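Local coordinates for 6-phosphogluconate dehydrogenase NAD-binding (Dyadobacter fermentans, PDB 4GBJ), which probably works as an NAD(P)-dependent oxidoreductase of the 6-phosphogluconate and 3-hydroxyisobutyrate dehydrogenase type, at residues S201-S204 against I205-L209. Numbering follows the deposited sequence.
Sequences SRQS and IYEML
The first turns of helix 202-211 join Ser201, at the N-cap, to Ile205 and Gln203 to Glu207, each pair four residues apart. Ile205 N reaches Ser201 O at 3.4 Å, a weak bond, whereas Tyr206 N bonds to Arg202 O at 3.0 Å and Glu207 N to Gln203 O at 2.9 Å. Ser201 O takes a second donor, Ser204 OG, at 3.0 Å; a serine suits this first turn because its short hydroxyl, at chi1 69°, turns back to the carbonyl of Ser201, three residues earlier. On the outer side, the amide of Gln203 gives NE2-H to Glu207 OE2 at 2.9 Å, nearly straight at 167°. Glu207 OE2 lies close to the amide plane of Gln203, but NE2 comes to it on the anti side and well out of the carboxylate plane, with the two flat groups almost perpendicular. A bend at chi2 (65°) carries the amide along the helix toward Glu207 and brings NE2 to the edge of the Tyr206 ring, 3.7 Å from CD2. With an alanine here, the Glu207 carboxylate is likely to lose this amide partner and the edge of the Tyr206 ring its polar neighbour.

The helix belongs to the all-helical C-terminal domain of this dehydrogenase family, and its sides differ in character. Tyr206, long enough to reach helix 217-228, packs on Ala227 and bonds through OH to Gln220 O, while Arg202 forms a salt bridge with Glu196 of helix 169-197. Branched Ile205 packs on Phe192 in its own chain and on Ala176 of the second subunit, where selenomethionine Met208 meets Phe161 of that subunit.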
loop_
_atom_site.group_PDB
_atom_site.type_symbol
_atom_site.label_atom_id
_atom_site.label_comp_id
_atom_site.label_asym_id
_atom_site.label_seq_id
_atom_site.Cartn_x
_atom_site.Cartn_y
_atom_site.Cartn_z
ATOM N N SER B 201 15.714 12.314 -5.608
ATOM C CA SER B 201 15.750 11.128 -6.465
ATOM C C SER B 201 14.618 10.159 -6.092
ATOM O O SER B 201 14.237 10.055 -4.922
ATOM C CB SER B 201 17.112 10.437 -6.382
ATOM O OG SER B 201 17.135 9.574 -5.267
ATOM N N ARG B 202 14.047 9.492 -7.109
ATOM C CA ARG B 202 12.918 8.593 -6.910
ATOM C C ARG B 202 13.380 7.375 -6.084
ATOM O O ARG B 202 12.665 6.844 -5.242
ATOM C CB ARG B 202 12.344 8.174 -8.277
ATOM C CG ARG B 202 11.745 9.318 -9.115
ATOM C CD ARG B 202 11.454 8.832 -10.514
ATOM N NE ARG B 202 10.281 7.952 -10.589
ATOM C CZ ARG B 202 9.013 8.367 -10.689
ATOM N NH1 ARG B 202 8.731 9.658 -10.717
ATOM N NH2 ARG B 202 8.018 7.484 -10.789
ATOM N N GLN B 203 14.596 6.944 -6.337
ATOM C CA GLN B 203 15.188 5.800 -5.657
ATOM C C GLN B 203 15.336 6.087 -4.155
ATOM O O GLN B 203 15.084 5.194 -3.358
ATOM C CB GLN B 203 16.589 5.484 -6.264
ATOM C CG GLN B 203 17.243 4.195 -5.699
ATOM C CD GLN B 203 16.480 2.922 -6.039
ATOM O OE1 GLN B 203 15.711 2.868 -7.005
ATOM N NE2 GLN B 203 16.721 1.845 -5.295
ATOM N N SER B 204 15.761 7.299 -3.769
ATOM C CA SER B 204 15.976 7.621 -2.334
ATOM C C SER B 204 14.667 7.668 -1.542
ATOM O O SER B 204 14.626 7.164 -0.423
ATOM C CB SER B 204 16.762 8.924 -2.164
ATOM O OG SER B 204 16.016 10.067 -2.550
ATOM N N ILE B 205 13.613 8.295 -2.091
ATOM C CA ILE B 205 12.297 8.299 -1.422
ATOM C C ILE B 205 11.767 6.844 -1.381
ATOM O O ILE B 205 11.212 6.424 -0.374
ATOM C CB ILE B 205 11.246 9.299 -2.014
ATOM C CG1 ILE B 205 9.903 9.169 -1.264
ATOM C CG2 ILE B 205 10.995 9.099 -3.532
ATOM C CD1 ILE B 205 8.866 10.250 -1.597
ATOM N N TYR B 206 11.875 6.093 -2.482
ATOM C CA TYR B 206 11.487 4.661 -2.518
ATOM C C TYR B 206 12.189 3.825 -1.398
ATOM O O TYR B 206 11.549 3.107 -0.631
ATOM C CB TYR B 206 11.833 4.041 -3.912
ATOM C CG TYR B 206 11.975 2.543 -3.914
ATOM C CD1 TYR B 206 10.874 1.729 -3.817
ATOM C CD2 TYR B 206 13.239 1.939 -3.934
ATOM C CE1 TYR B 206 11.004 0.336 -3.738
ATOM C CE2 TYR B 206 13.383 0.560 -3.893
ATOM C CZ TYR B 206 12.265 -0.241 -3.730
ATOM O OH TYR B 206 12.399 -1.615 -3.715
ATOM N N GLU B 207 13.486 3.948 -1.304
ATOM C CA GLU B 207 14.248 3.183 -0.319
ATOM C C GLU B 207 13.830 3.524 1.105
ATOM O O GLU B 207 13.657 2.618 1.910
ATOM C CB GLU B 207 15.765 3.419 -0.468
ATOM C CG GLU B 207 16.321 2.664 -1.648
ATOM C CD GLU B 207 17.767 2.983 -1.992
ATOM O OE1 GLU B 207 18.386 3.831 -1.314
ATOM O OE2 GLU B 207 18.285 2.366 -2.946
HETATM N N MSE B 208 13.586 4.810 1.395
HETATM C CA MSE B 208 13.224 5.204 2.744
HETATM C C MSE B 208 11.863 4.713 3.106
HETATM O O MSE B 208 11.712 4.053 4.132
HETATM C CB MSE B 208 13.310 6.716 2.910
HETATM C CG MSE B 208 13.231 7.187 4.355
HETATM SE SE MSE B 208 11.381 7.374 4.917
HETATM C CE MSE B 208 11.642 7.186 6.733
ATOM N N LEU B 209 10.879 5.006 2.276
ATOM C CA LEU B 209 9.491 4.653 2.580
ATOM C C LEU B 209 9.216 3.148 2.613
ATOM O O LEU B 209 8.415 2.689 3.461
ATOM C CB LEU B 209 8.545 5.358 1.580
ATOM C CG LEU B 209 8.434 6.911 1.791
ATOM C CD1 LEU B 209 7.533 7.550 0.717
ATOM C CD2 LEU B 209 7.919 7.238 3.159
#